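Local coordinates for protein aminotransferase class I and II (Anaerococcus prevotii, PDB 4EMY) that binds pyridoxal 5'-phosphate and probably acts as a homodimeric transaminase, passing amino groups between amino acids and keto acids, at residues D83-T91 / Q306-R314; E99-T107 / I283-A291. All blocks are in the same frame, centred on the assembly; numbering follows the deposited sequence.

In the fold
From the N terminus, helix 82-93 comes first and leads directly into strand 101-107, an outer strand of the seven-stranded mixed sheet. The chain then builds most of that sheet before returning as helix 280-297, where interaction 2 closes a loop of 175 residues by laying this helix along the strand. Helix 303-311 follows, and its packing on helix 82-93 in interaction 1 closes a wider loop of 214 residues, inside which interaction 2 is nested. The contact centres lie about 17 Å apart. Helix 82-93 joins them directly: Arg85 NE is hydrogen-bonded to Ala104 O (2.6 Å), and the Tyr84 ring packs on Ala106.

Interaction 1 (D83-T91 / Q306-R314); sequences DYRKIVIDT and QNILIELER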
ATOM      1  N   ASP A  83       0.190 -17.974  -8.387  1.00 40.93           N
ATOM      2  CA  ASP A  83       0.433 -18.993  -7.369  1.00 41.43           C
ATOM      3  C   ASP A  83       0.259 -18.502  -5.935  1.00 40.42           C
ATOM      4  O   ASP A  83      -0.275 -19.226  -5.097  1.00 40.77           O
ATOM      5  CB  ASP A  83       1.813 -19.608  -7.558  1.00 42.27           C
ATOM      6  CG  ASP A  83       1.863 -20.587  -8.721  1.00 43.73           C
ATOM      7  OD1 ASP A  83       2.874 -21.318  -8.817  1.00 44.65           O
ATOM      8  OD2 ASP A  83       0.898 -20.631  -9.530  1.00 44.03           O
ATOM      9  N   TYR A  84       0.715 -17.283  -5.651  1.00 39.20           N
ATOM     10  CA  TYR A  84       0.439 -16.622  -4.364  1.00 38.25           C
ATOM     11  C   TYR A  84      -1.055 -16.629  -4.026  1.00 38.09           C
ATOM     12  O   TYR A  84      -1.437 -17.070  -2.944  1.00 38.23           O
ATOM     13  CB  TYR A  84       0.973 -15.183  -4.357  1.00 37.19           C
ATOM     14  CG  TYR A  84       0.661 -14.355  -3.112  1.00 36.34           C
ATOM     15  CD1 TYR A  84       1.539 -14.342  -2.021  1.00 36.25           C
ATOM     16  CD2 TYR A  84      -0.492 -13.555  -3.041  1.00 35.71           C
ATOM     17  CE1 TYR A  84       1.273 -13.571  -0.896  1.00 35.53           C
ATOM     18  CE2 TYR A  84      -0.770 -12.785  -1.920  1.00 34.99           C
ATOM     19  CZ  TYR A  84       0.111 -12.796  -0.851  1.00 34.94           C
ATOM     20  OH  TYR A  84      -0.148 -12.032   0.270  1.00 34.38           O
ATOM     21  N   ARG A  85      -1.892 -16.155  -4.948  1.00 37.84           N
ATOM     22  CA  ARG A  85      -3.345 -16.149  -4.735  1.00 37.81           C
ATOM     23  C   ARG A  85      -3.868 -17.549  -4.403  1.00 38.93           C
ATOM     24  O   ARG A  85      -4.630 -17.724  -3.448  1.00 39.00           O
ATOM     25  CB  ARG A  85      -4.086 -15.574  -5.944  1.00 37.69           C
ATOM     26  CG  ARG A  85      -3.688 -14.155  -6.288  1.00 36.60           C
ATOM     27  CD  ARG A  85      -4.188 -13.769  -7.658  1.00 36.72           C
ATOM     28  NE  ARG A  85      -5.622 -13.502  -7.636  1.00 36.78           N
ATOM     29  CZ  ARG A  85      -6.344 -13.186  -8.707  1.00 37.00           C
ATOM     30  NH1 ARG A  85      -5.774 -13.104  -9.897  1.00 37.21           N
ATOM     31  NH2 ARG A  85      -7.639 -12.956  -8.585  1.00 37.10           N
ATOM     32  N   LYS A  86      -3.446 -18.539  -5.181  1.00 39.88           N
ATOM     33  CA  LYS A  86      -3.840 -19.918  -4.934  1.00 41.13           C
ATOM     34  C   LYS A  86      -3.359 -20.408  -3.555  1.00 41.17           C
ATOM     35  O   LYS A  86      -4.153 -20.940  -2.777  1.00 41.59           O
ATOM     36  CB  LYS A  86      -3.316 -20.827  -6.052  1.00 42.29           C
ATOM     37  CG  LYS A  86      -3.880 -22.239  -6.031  1.00 43.83           C
ATOM     38  CD  LYS A  86      -2.969 -23.222  -6.757  1.00 45.04           C
ATOM     39  CE  LYS A  86      -3.472 -24.657  -6.638  1.00 46.67           C
ATOM     40  NZ  LYS A  86      -3.260 -25.215  -5.275  1.00 46.79           N
ATOM     41  N   ILE A  87      -2.072 -20.214  -3.256  1.00 40.79           N
ATOM     42  CA  ILE A  87      -1.476 -20.710  -2.010  1.00 40.94           C
ATOM     43  C   ILE A  87      -2.020 -20.001  -0.761  1.00 40.01           C
ATOM     44  O   ILE A  87      -2.079 -20.605   0.311  1.00 40.39           O
ATOM     45  CB  ILE A  87       0.069 -20.702  -2.071  1.00 40.99           C
ATOM     46  CG1 ILE A  87       0.552 -21.764  -3.064  1.00 42.35           C
ATOM     47  CG2 ILE A  87       0.686 -20.964  -0.705  1.00 40.94           C
ATOM     48  CD1 ILE A  87       1.911 -21.483  -3.663  1.00 42.50           C
ATOM     49  N   VAL A  88      -2.436 -18.742  -0.902  1.00 38.89           N
ATOM     50  CA  VAL A  88      -3.177 -18.043   0.161  1.00 38.16           C
ATOM     51  C   VAL A  88      -4.437 -18.827   0.543  1.00 38.89           C
ATOM     52  O   VAL A  88      -4.644 -19.151   1.713  1.00 39.06           O
ATOM     53  CB  VAL A  88      -3.553 -16.592  -0.232  1.00 37.11           C
ATOM     54  CG1 VAL A  88      -4.572 -16.008   0.734  1.00 36.72           C
ATOM     55  CG2 VAL A  88      -2.322 -15.697  -0.255  1.00 36.38           C
ATOM     56  N   ILE A  89      -5.251 -19.148  -0.464  1.00 39.41           N
ATOM     57  CA  ILE A  89      -6.523 -19.854  -0.280  1.00 40.25           C
ATOM     58  C   ILE A  89      -6.326 -21.225   0.372  1.00 41.38           C
ATOM     59  O   ILE A  89      -7.071 -21.602   1.274  1.00 41.78           O
ATOM     60  CB  ILE A  89      -7.295 -19.979  -1.620  1.00 40.78           C
ATOM     61  CG1 ILE A  89      -7.703 -18.590  -2.127  1.00 39.71           C
ATOM     62  CG2 ILE A  89      -8.519 -20.874  -1.474  1.00 41.95           C
ATOM     63  CD1 ILE A  89      -8.011 -18.523  -3.606  1.00 40.04           C
ATOM     64  N   ASP A  90      -5.312 -21.959  -0.073  1.00 41.95           N
ATOM     65  CA  ASP A  90      -5.042 -23.281   0.469  1.00 43.17           C
ATOM     66  C   ASP A  90      -4.566 -23.209   1.920  1.00 42.75           C
ATOM     67  O   ASP A  90      -5.071 -23.933   2.781  1.00 43.50           O
ATOM     68  CB  ASP A  90      -4.022 -24.018  -0.397  1.00 44.00           C
ATOM     69  CG  ASP A  90      -4.528 -24.283  -1.814  1.00 44.75           C
ATOM     70  OD1 ASP A  90      -3.706 -24.738  -2.653  1.00 45.37           O
ATOM     71  OD2 ASP A  90      -5.734 -24.045  -2.089  1.00 44.80           O
ATOM     72  N   THR A  91      -3.611 -22.320   2.182  1.00 41.64           N
ATOM     73  CA  THR A  91      -3.006 -22.177   3.503  1.00 41.25           C
ATOM     74  C   THR A  91      -3.989 -21.632   4.531  1.00 40.78           C
ATOM     75  O   THR A  91      -4.003 -22.080   5.681  1.00 41.16           O
ATOM     76  CB  THR A  91      -1.765 -21.270   3.433  1.00 40.27           C
ATOM     77  OG1 THR A  91      -0.789 -21.893   2.596  1.00 40.90           O
ATOM     78  CG2 THR A  91      -1.160 -21.026   4.818  1.00 39.91           C
ATOM     79  N   GLN A 306       5.486 -12.277  -1.696  1.00 34.72           N
ATOM     80  CA  GLN A 306       4.609 -13.191  -2.411  1.00 34.50           C
ATOM     81  C   GLN A 306       5.372 -14.431  -2.830  1.00 35.83           C
ATOM     82  O   GLN A 306       4.886 -15.546  -2.686  1.00 36.17           O
ATOM     83  CB  GLN A 306       3.996 -12.510  -3.630  1.00 33.95           C
ATOM     84  CG  GLN A 306       3.082 -11.351  -3.290  1.00 32.83           C
ATOM     85  CD  GLN A 306       2.399 -10.758  -4.506  1.00 32.63           C
ATOM     86  OE1 GLN A 306       2.506 -11.275  -5.622  1.00 33.03           O
ATOM     87  NE2 GLN A 306       1.673  -9.664  -4.291  1.00 32.19           N
ATOM     88  N   ASN A 307       6.574 -14.220  -3.342  1.00 36.94           N
ATOM     89  CA  ASN A 307       7.451 -15.312  -3.744  1.00 38.65           C
ATOM     90  C   ASN A 307       7.903 -16.165  -2.561  1.00 39.56           C
ATOM     91  O   ASN A 307       8.095 -17.374  -2.708  1.00 40.80           O
ATOM     92  CB  ASN A 307       8.643 -14.772  -4.533  1.00 39.78           C
ATOM     93  CG  ASN A 307       8.245 -14.282  -5.912  1.00 39.32           C
ATOM     94  OD1 ASN A 307       7.475 -14.937  -6.615  1.00 39.15           O
ATOM     95  ND2 ASN A 307       8.766 -13.123  -6.307  1.00 39.39           N
ATOM     96  N   ILE A 308       8.044 -15.532  -1.396  1.00 39.10           N
ATOM     97  CA  ILE A 308       8.360 -16.246  -0.162  1.00 39.92           C
ATOM     98  C   ILE A 308       7.266 -17.269   0.142  1.00 39.74           C
ATOM     99  O   ILE A 308       7.564 -18.444   0.378  1.00 41.26           O
ATOM    100  CB  ILE A 308       8.610 -15.291   1.035  1.00 39.39           C
ATOM    101  CG1 ILE A 308       9.933 -14.538   0.846  1.00 40.42           C
ATOM    102  CG2 ILE A 308       8.651 -16.062   2.353  1.00 39.99           C
ATOM    103  CD1 ILE A 308      10.174 -13.414   1.833  1.00 39.92           C
ATOM    104  N   LEU A 309       6.006 -16.835   0.102  1.00 38.27           N
ATOM    105  CA  LEU A 309       4.879 -17.739   0.340  1.00 38.18           C
ATOM    106  C   LEU A 309       4.837 -18.899  -0.661  1.00 39.53           C
ATOM    107  O   LEU A 309       4.538 -20.039  -0.286  1.00 40.52           O
ATOM    108  CB  LEU A 309       3.555 -16.980   0.328  1.00 36.45           C
ATOM    109  CG  LEU A 309       2.348 -17.715   0.915  1.00 36.29           C
ATOM    110  CD1 LEU A 309       2.427 -17.728   2.431  1.00 36.30           C
ATOM    111  CD2 LEU A 309       1.046 -17.069   0.472  1.00 35.00           C
ATOM    112  N   ILE A 310       5.146 -18.599  -1.924  1.00 39.76           N
ATOM    113  CA  ILE A 310       5.166 -19.604  -2.982  1.00 41.22           C
ATOM    114  C   ILE A 310       6.243 -20.649  -2.695  1.00 43.69           C
ATOM    115  O   ILE A 310       5.993 -21.853  -2.794  1.00 45.04           O
ATOM    116  CB  ILE A 310       5.404 -18.967  -4.371  1.00 40.94           C
ATOM    117  CG1 ILE A 310       4.194 -18.127  -4.797  1.00 39.19           C
ATOM    118  CG2 ILE A 310       5.710 -20.031  -5.422  1.00 42.57           C
ATOM    119  CD1 ILE A 310       4.441 -17.264  -6.020  1.00 38.80           C
ATOM    120  N   GLU A 311       7.430 -20.170  -2.326  1.00 44.58           N
ATOM    121  CA  GLU A 311       8.574 -21.030  -2.063  1.00 47.17           C
ATOM    122  C   GLU A 311       8.406 -21.824  -0.777  1.00 48.21           C
ATOM    123  O   GLU A 311       8.982 -22.912  -0.627  1.00 50.57           O
ATOM    124  CB  GLU A 311       9.866 -20.212  -2.017  1.00 47.73           C
ATOM    125  CG  GLU A 311      10.423 -19.863  -3.385  1.00 48.34           C
ATOM    126  CD  GLU A 311      10.788 -21.094  -4.194  1.00 50.65           C
ATOM    127  OE1 GLU A 311      11.813 -21.736  -3.878  1.00 52.86           O
ATOM    128  OE2 GLU A 311      10.048 -21.420  -5.148  1.00 50.36           O
ATOM    129  N   LEU A 312       7.624 -21.282   0.155  1.00 46.83           N
ATOM    130  CA  LEU A 312       7.350 -21.978   1.414  1.00 47.74           C
ATOM    131  C   LEU A 312       6.417 -23.177   1.221  1.00 48.86           C
ATOM    132  O   LEU A 312       6.211 -23.972   2.145  1.00 49.99           O
ATOM    133  CB  LEU A 312       6.803 -21.006   2.466  1.00 45.76           C
ATOM    134  CG  LEU A 312       7.715 -20.688   3.655  1.00 46.24           C
ATOM    135  CD1 LEU A 312       9.131 -20.386   3.214  1.00 47.49           C
ATOM    136  CD2 LEU A 312       7.165 -19.524   4.460  1.00 44.35           C
ATOM    137  N   GLU A 313       5.882 -23.307   0.007  1.00 49.00           N
ATOM    138  CA  GLU A 313       4.905 -24.336  -0.333  1.00 50.10           C
ATOM    139  C   GLU A 313       5.554 -25.634  -0.815  1.00 53.28           C
ATOM    140  O   GLU A 313       4.910 -26.685  -0.832  1.00 54.57           O
ATOM    141  CB  GLU A 313       3.926 -23.797  -1.380  1.00 48.37           C
ATOM    142  CG  GLU A 313       2.656 -24.612  -1.549  1.00 48.83           C
ATOM    143  CD  GLU A 313       1.877 -24.794  -0.253  1.00 48.82           C
ATOM    144  OE1 GLU A 313       0.896 -25.569  -0.279  1.00 49.75           O
ATOM    145  OE2 GLU A 313       2.231 -24.180   0.785  1.00 48.04           O
ATOM    146  N   ARG A 314       6.824 -25.549  -1.213  1.00 55.08           N
ATOM    147  CA  ARG A 314       7.615 -26.729  -1.550  1.00 58.73           C
ATOM    148  C   ARG A 314       7.691 -27.629  -0.319  1.00 60.61           C
ATOM    149  O   ARG A 314       8.047 -27.168   0.766  1.00 59.98           O
ATOM    150  CB  ARG A 314       9.032 -26.336  -1.990  1.00 60.18           C
ATOM    151  CG  ARG A 314       9.141 -25.049  -2.802  1.00 58.58           C
ATOM    152  CD  ARG A 314       8.985 -25.267  -4.299  1.00 59.50           C
ATOM    153  NE  ARG A 314      10.109 -26.014  -4.870  1.00 62.71           N
ATOM    154  CZ  ARG A 314      11.223 -25.460  -5.346  1.00 63.59           C
ATOM    155  NH1 ARG A 314      11.382 -24.139  -5.319  1.00 61.69           N
ATOM    156  NH2 ARG A 314      12.184 -26.229  -5.850  1.00 66.57           N
TER
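Asp83 CB lies 3.8 Å from Ile310 CD1 where helices 82-93 and 303-311 cross at 59° beside the cofactor pocket. Tyr84 brings its phenol ring against the other helix, its side chain about 9 Å from a bound pyridoxal phosphate. With CG anti to the backbone N (chi1 176°), the ring reaches Gln306, whose CG makes a CH-pi contact over one face, 3.7 Å from the centroid; the amide plane beyond is stacked, only 25° from the ring plane. Tyrosine suits this place because its hydroxyl is satisfied by Gly271 O and Ser270 OG, while Gln306 OE1 bonds to Glu81 N. Ile87 points at the other helix: its CD1 comes 3.8 Å from Ile310 CA and also touches Glu313 CB. Val88 CG2 lies over the second face of the Tyr84 ring and 3.7 Å from Leu309 CD2; its side chain also packs on Ala272 and Val274, anchoring the helix on strand 271-277. Thr91 OG1 is taken by its own helix, donating to Ile87 O (2.9 Å). No hydrogen bond joins the segments; branched aliphatic chains and the sandwiched ring imply cohesion by apolar packing, and the Glu313 carboxylate ends beside this cluster, its methylenes packing on Ile87.

Interaction 2 (E99-T107 / I283-A291); sequences EGYISAIAT and IEEFEASLA
Phe286 meets Ile105 CD1 and Ser103 O at a slant, each 3.6 Å from its CE2, while Ile283 O lies in plane at the ring's edge. Phe252 adds a second ring, the two planes inclined at about 60°. The other flat group, the Glu287 carboxylate, accepts a hydrogen bond from Ser103 OG through the anti lone pair of OE2 (2.8 Å). Serine is short enough to fit between strand and helix, and with OG anti to the backbone N (chi1 -166°) the hydroxyl is turned to the carboxylate, which the extended Glu287 chain carries to it. A lysine in place of Glu287 would probably leave Ser103 OG without its acceptor and Arg85 without its distant, weak carboxylate partner, facing a like charge instead. Strand and helix run almost parallel, 7° apart, and the helix covers an outer strand of the sheet in the large domain of the fold-type-I pyridoxal-phosphate enzymes, where strand 271-277 runs antiparallel to its neighbours. Ile283 CG1 meets Tyr101 CB at one end (3.8 Å), and Ile105 CG2 meets Leu290 CB at the other (4.1 Å). On the helix's far side, Glu285 and Ser289 hydrogen-bond to Thr7 and Ala11 of the second subunit, respectively.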
ATOM      1  N   GLU A  99     -17.536 -24.112   0.280  1.00 49.97           N
ATOM      2  CA  GLU A  99     -18.020 -24.290  -1.083  1.00 50.87           C
ATOM      3  C   GLU A  99     -18.364 -22.953  -1.730  1.00 49.80           C
ATOM      4  O   GLU A  99     -18.656 -21.977  -1.040  1.00 48.85           O
ATOM      5  CB  GLU A  99     -19.249 -25.187  -1.098  1.00 52.86           C
ATOM      6  CG  GLU A  99     -18.977 -26.634  -0.744  1.00 54.43           C
ATOM      7  CD  GLU A  99     -20.261 -27.419  -0.591  1.00 56.45           C
ATOM      8  OE1 GLU A  99     -20.440 -28.062   0.466  1.00 57.25           O
ATOM      9  OE2 GLU A  99     -21.101 -27.374  -1.519  1.00 57.34           O
ATOM     10  N   GLY A 100     -18.348 -22.925  -3.060  1.00 50.09           N
ATOM     11  CA  GLY A 100     -18.630 -21.707  -3.804  1.00 49.18           C
ATOM     12  C   GLY A 100     -17.383 -21.140  -4.444  1.00 47.94           C
ATOM     13  O   GLY A 100     -16.303 -21.735  -4.378  1.00 47.85           O
ATOM     14  N   TYR A 101     -17.532 -19.978  -5.064  1.00 45.90           N
ATOM     15  CA  TYR A 101     -16.432 -19.344  -5.769  1.00 45.30           C
ATOM     16  C   TYR A 101     -15.556 -18.543  -4.813  1.00 43.43           C
ATOM     17  O   TYR A 101     -16.051 -17.799  -3.968  1.00 42.26           O
ATOM     18  CB  TYR A 101     -16.964 -18.489  -6.923  1.00 45.56           C
ATOM     19  CG  TYR A 101     -17.791 -19.285  -7.919  1.00 47.69           C
ATOM     20  CD1 TYR A 101     -17.176 -20.057  -8.916  1.00 49.24           C
ATOM     21  CD2 TYR A 101     -19.190 -19.285  -7.855  1.00 48.36           C
ATOM     22  CE1 TYR A 101     -17.927 -20.796  -9.820  1.00 51.36           C
ATOM     23  CE2 TYR A 101     -19.952 -20.019  -8.758  1.00 50.47           C
ATOM     24  CZ  TYR A 101     -19.319 -20.771  -9.738  1.00 51.97           C
ATOM     25  OH  TYR A 101     -20.076 -21.498 -10.635  1.00 54.24           O
ATOM     26  N   ILE A 102     -14.247 -18.725  -4.938  1.00 43.40           N
ATOM     27  CA  ILE A 102     -13.284 -18.093  -4.043  1.00 41.99           C
ATOM     28  C   ILE A 102     -12.151 -17.429  -4.832  1.00 41.81           C
ATOM     29  O   ILE A 102     -11.552 -18.046  -5.725  1.00 43.07           O
ATOM     30  CB  ILE A 102     -12.699 -19.120  -3.043  1.00 42.36           C
ATOM     31  CG1 ILE A 102     -13.808 -19.725  -2.174  1.00 42.71           C
ATOM     32  CG2 ILE A 102     -11.613 -18.493  -2.170  1.00 41.07           C
ATOM     33  CD1 ILE A 102     -13.398 -20.995  -1.460  1.00 43.79           C
ATOM     34  N   SER A 103     -11.864 -16.170  -4.495  1.00 40.45           N
ATOM     35  CA  SER A 103     -10.732 -15.449  -5.078  1.00 40.24           C
ATOM     36  C   SER A 103      -9.959 -14.640  -4.046  1.00 38.88           C
ATOM     37  O   SER A 103     -10.532 -14.120  -3.094  1.00 37.79           O
ATOM     38  CB  SER A 103     -11.191 -14.538  -6.214  1.00 40.50           C
ATOM     39  OG  SER A 103     -10.081 -14.105  -6.977  1.00 40.86           O
ATOM     40  N   ALA A 104      -8.647 -14.551  -4.257  1.00 39.16           N
ATOM     41  CA  ALA A 104      -7.734 -13.832  -3.375  1.00 38.18           C
ATOM     42  C   ALA A 104      -7.036 -12.732  -4.159  1.00 38.21           C
ATOM     43  O   ALA A 104      -6.664 -12.933  -5.313  1.00 39.23           O
ATOM     44  CB  ALA A 104      -6.719 -14.794  -2.791  1.00 38.76           C
ATOM     45  N   ILE A 105      -6.893 -11.565  -3.537  1.00 37.30           N
ATOM     46  CA  ILE A 105      -6.186 -10.424  -4.130  1.00 37.53           C
ATOM     47  C   ILE A 105      -5.157  -9.876  -3.145  1.00 37.13           C
ATOM     48  O   ILE A 105      -5.514  -9.441  -2.042  1.00 36.14           O
ATOM     49  CB  ILE A 105      -7.147  -9.288  -4.552  1.00 37.13           C
ATOM     50  CG1 ILE A 105      -7.868  -9.640  -5.851  1.00 38.13           C
ATOM     51  CG2 ILE A 105      -6.392  -7.984  -4.780  1.00 37.13           C
ATOM     52  CD1 ILE A 105      -9.205 -10.311  -5.659  1.00 38.03           C
ATOM     53  N   ALA A 106      -3.888  -9.897  -3.555  1.00 38.10           N
ATOM     54  CA  ALA A 106      -2.788  -9.377  -2.741  1.00 38.10           C
ATOM     55  C   ALA A 106      -3.052  -7.952  -2.268  1.00 37.45           C
ATOM     56  O   ALA A 106      -3.501  -7.106  -3.039  1.00 37.61           O
ATOM     57  CB  ALA A 106      -1.479  -9.446  -3.510  1.00 39.36           C
ATOM     58  N   THR A 107      -2.775  -7.707  -0.991  1.00 37.10           N
ATOM     59  CA  THR A 107      -2.966  -6.399  -0.367  1.00 36.74           C
ATOM     60  C   THR A 107      -1.754  -6.023   0.498  1.00 37.26           C
ATOM     61  O   THR A 107      -1.000  -6.905   0.932  1.00 37.66           O
ATOM     62  CB  THR A 107      -4.216  -6.396   0.529  1.00 35.79           C
ATOM     63  OG1 THR A 107      -4.174  -7.527   1.406  1.00 35.41           O
ATOM     64  CG2 THR A 107      -5.520  -6.407  -0.314  1.00 35.69           C
ATOM     65  N   ILE A 283     -18.067 -12.813  -7.545  1.00 50.11           N
ATOM     66  CA  ILE A 283     -16.630 -12.980  -7.380  1.00 49.01           C
ATOM     67  C   ILE A 283     -15.828 -12.196  -8.422  1.00 49.03           C
ATOM     68  O   ILE A 283     -14.892 -11.487  -8.074  1.00 47.56           O
ATOM     69  CB  ILE A 283     -16.252 -14.483  -7.330  1.00 49.71           C
ATOM     70  CG1 ILE A 283     -16.226 -14.963  -5.874  1.00 48.64           C
ATOM     71  CG2 ILE A 283     -14.919 -14.778  -8.010  1.00 49.59           C
ATOM     72  CD1 ILE A 283     -15.096 -14.402  -5.031  1.00 46.70           C
ATOM     73  N   GLU A 284     -16.209 -12.302  -9.691  1.00 50.92           N
ATOM     74  CA  GLU A 284     -15.529 -11.554 -10.748  1.00 51.22           C
ATOM     75  C   GLU A 284     -15.647 -10.044 -10.528  1.00 50.32           C
ATOM     76  O   GLU A 284     -14.682  -9.306 -10.732  1.00 49.42           O
ATOM     77  CB  GLU A 284     -16.052 -11.960 -12.126  1.00 53.49           C
ATOM     78  CG  GLU A 284     -15.512 -13.303 -12.599  1.00 54.67           C
ATOM     79  CD  GLU A 284     -16.225 -13.844 -13.826  1.00 57.30           C
ATOM     80  OE1 GLU A 284     -17.304 -13.314 -14.200  1.00 58.41           O
ATOM     81  OE2 GLU A 284     -15.701 -14.816 -14.418  1.00 58.43           O
ATOM     82  N   GLU A 285     -16.830  -9.608 -10.099  1.00 50.83           N
ATOM     83  CA  GLU A 285     -17.093  -8.232  -9.674  1.00 50.02           C
ATOM     84  C   GLU A 285     -16.156  -7.801  -8.538  1.00 47.84           C
ATOM     85  O   GLU A 285     -15.654  -6.673  -8.528  1.00 46.95           O
ATOM     86  CB  GLU A 285     -18.548  -8.140  -9.232  1.00 51.23           C
ATOM     87  CG  GLU A 285     -19.010  -6.815  -8.663  1.00 51.10           C
ATOM     88  CD  GLU A 285     -20.387  -6.941  -8.035  1.00 52.38           C
ATOM     89  OE1 GLU A 285     -20.498  -6.777  -6.801  1.00 51.77           O
ATOM     90  OE2 GLU A 285     -21.357  -7.240  -8.773  1.00 54.69           O
ATOM     91  N   PHE A 286     -15.937  -8.716  -7.593  1.00 47.06           N
ATOM     92  CA  PHE A 286     -15.019  -8.533  -6.469  1.00 45.11           C
ATOM     93  C   PHE A 286     -13.590  -8.397  -6.981  1.00 44.51           C
ATOM     94  O   PHE A 286     -12.910  -7.428  -6.653  1.00 43.45           O
ATOM     95  CB  PHE A 286     -15.175  -9.712  -5.500  1.00 44.84           C
ATOM     96  CG  PHE A 286     -14.101  -9.817  -4.456  1.00 43.24           C
ATOM     97  CD1 PHE A 286     -14.143  -9.037  -3.310  1.00 42.06           C
ATOM     98  CD2 PHE A 286     -13.070 -10.740  -4.598  1.00 43.10           C
ATOM     99  CE1 PHE A 286     -13.157  -9.154  -2.341  1.00 40.89           C
ATOM    100  CE2 PHE A 286     -12.088 -10.864  -3.632  1.00 41.86           C
ATOM    101  CZ  PHE A 286     -12.130 -10.068  -2.504  1.00 40.79           C
ATOM    102  N   GLU A 287     -13.156  -9.356  -7.800  1.00 45.35           N
ATOM    103  CA  GLU A 287     -11.845  -9.318  -8.462  1.00 45.09           C
ATOM    104  C   GLU A 287     -11.596  -8.003  -9.198  1.00 45.00           C
ATOM    105  O   GLU A 287     -10.558  -7.380  -9.010  1.00 44.03           O
ATOM    106  CB  GLU A 287     -11.703 -10.473  -9.457  1.00 46.41           C
ATOM    107  CG  GLU A 287     -11.597 -11.859  -8.841  1.00 46.58           C
ATOM    108  CD  GLU A 287     -11.576 -12.967  -9.882  1.00 48.27           C
ATOM    109  OE1 GLU A 287     -11.885 -12.684 -11.061  1.00 49.39           O
ATOM    110  OE2 GLU A 287     -11.255 -14.123  -9.524  1.00 48.52           O
ATOM    111  N   ALA A 288     -12.546  -7.589 -10.033  1.00 46.24           N
ATOM    112  CA  ALA A 288     -12.422  -6.355 -10.806  1.00 46.49           C
ATOM    113  C   ALA A 288     -12.270  -5.136  -9.905  1.00 45.37           C
ATOM    114  O   ALA A 288     -11.445  -4.263 -10.168  1.00 45.08           O
ATOM    115  CB  ALA A 288     -13.618  -6.181 -11.724  1.00 48.00           C
ATOM    116  N   SER A 289     -13.061  -5.102  -8.835  1.00 45.16           N
ATOM    117  CA  SER A 289     -13.105  -3.966  -7.935  1.00 44.32           C
ATOM    118  C   SER A 289     -11.812  -3.792  -7.152  1.00 42.88           C
ATOM    119  O   SER A 289     -11.226  -2.710  -7.151  1.00 42.35           O
ATOM    120  CB  SER A 289     -14.280  -4.099  -6.978  1.00 44.65           C
ATOM    121  OG  SER A 289     -14.458  -2.900  -6.250  1.00 44.26           O
ATOM    122  N   LEU A 290     -11.371  -4.856  -6.488  1.00 42.43           N
ATOM    123  CA  LEU A 290     -10.124  -4.825  -5.719  1.00 41.31           C
ATOM    124  C   LEU A 290      -8.861  -4.640  -6.570  1.00 41.31           C
ATOM    125  O   LEU A 290      -7.878  -4.064  -6.101  1.00 40.53           O
ATOM    126  CB  LEU A 290     -10.003  -6.045  -4.797  1.00 40.97           C
ATOM    127  CG  LEU A 290     -10.533  -5.792  -3.378  1.00 40.26           C
ATOM    128  CD1 LEU A 290     -12.058  -5.726  -3.311  1.00 40.79           C
ATOM    129  CD2 LEU A 290      -9.994  -6.839  -2.423  1.00 39.72           C
ATOM    130  N   ALA A 291      -8.901  -5.104  -7.818  1.00 42.29           N
ATOM    131  CA  ALA A 291      -7.818  -4.845  -8.758  1.00 42.49           C
ATOM    132  C   ALA A 291      -7.769  -3.376  -9.152  1.00 42.41           C
ATOM    133  O   ALA A 291      -6.684  -2.820  -9.308  1.00 41.85           O
ATOM    134  CB  ALA A 291      -7.940  -5.724  -9.988  1.00 43.69           C
TER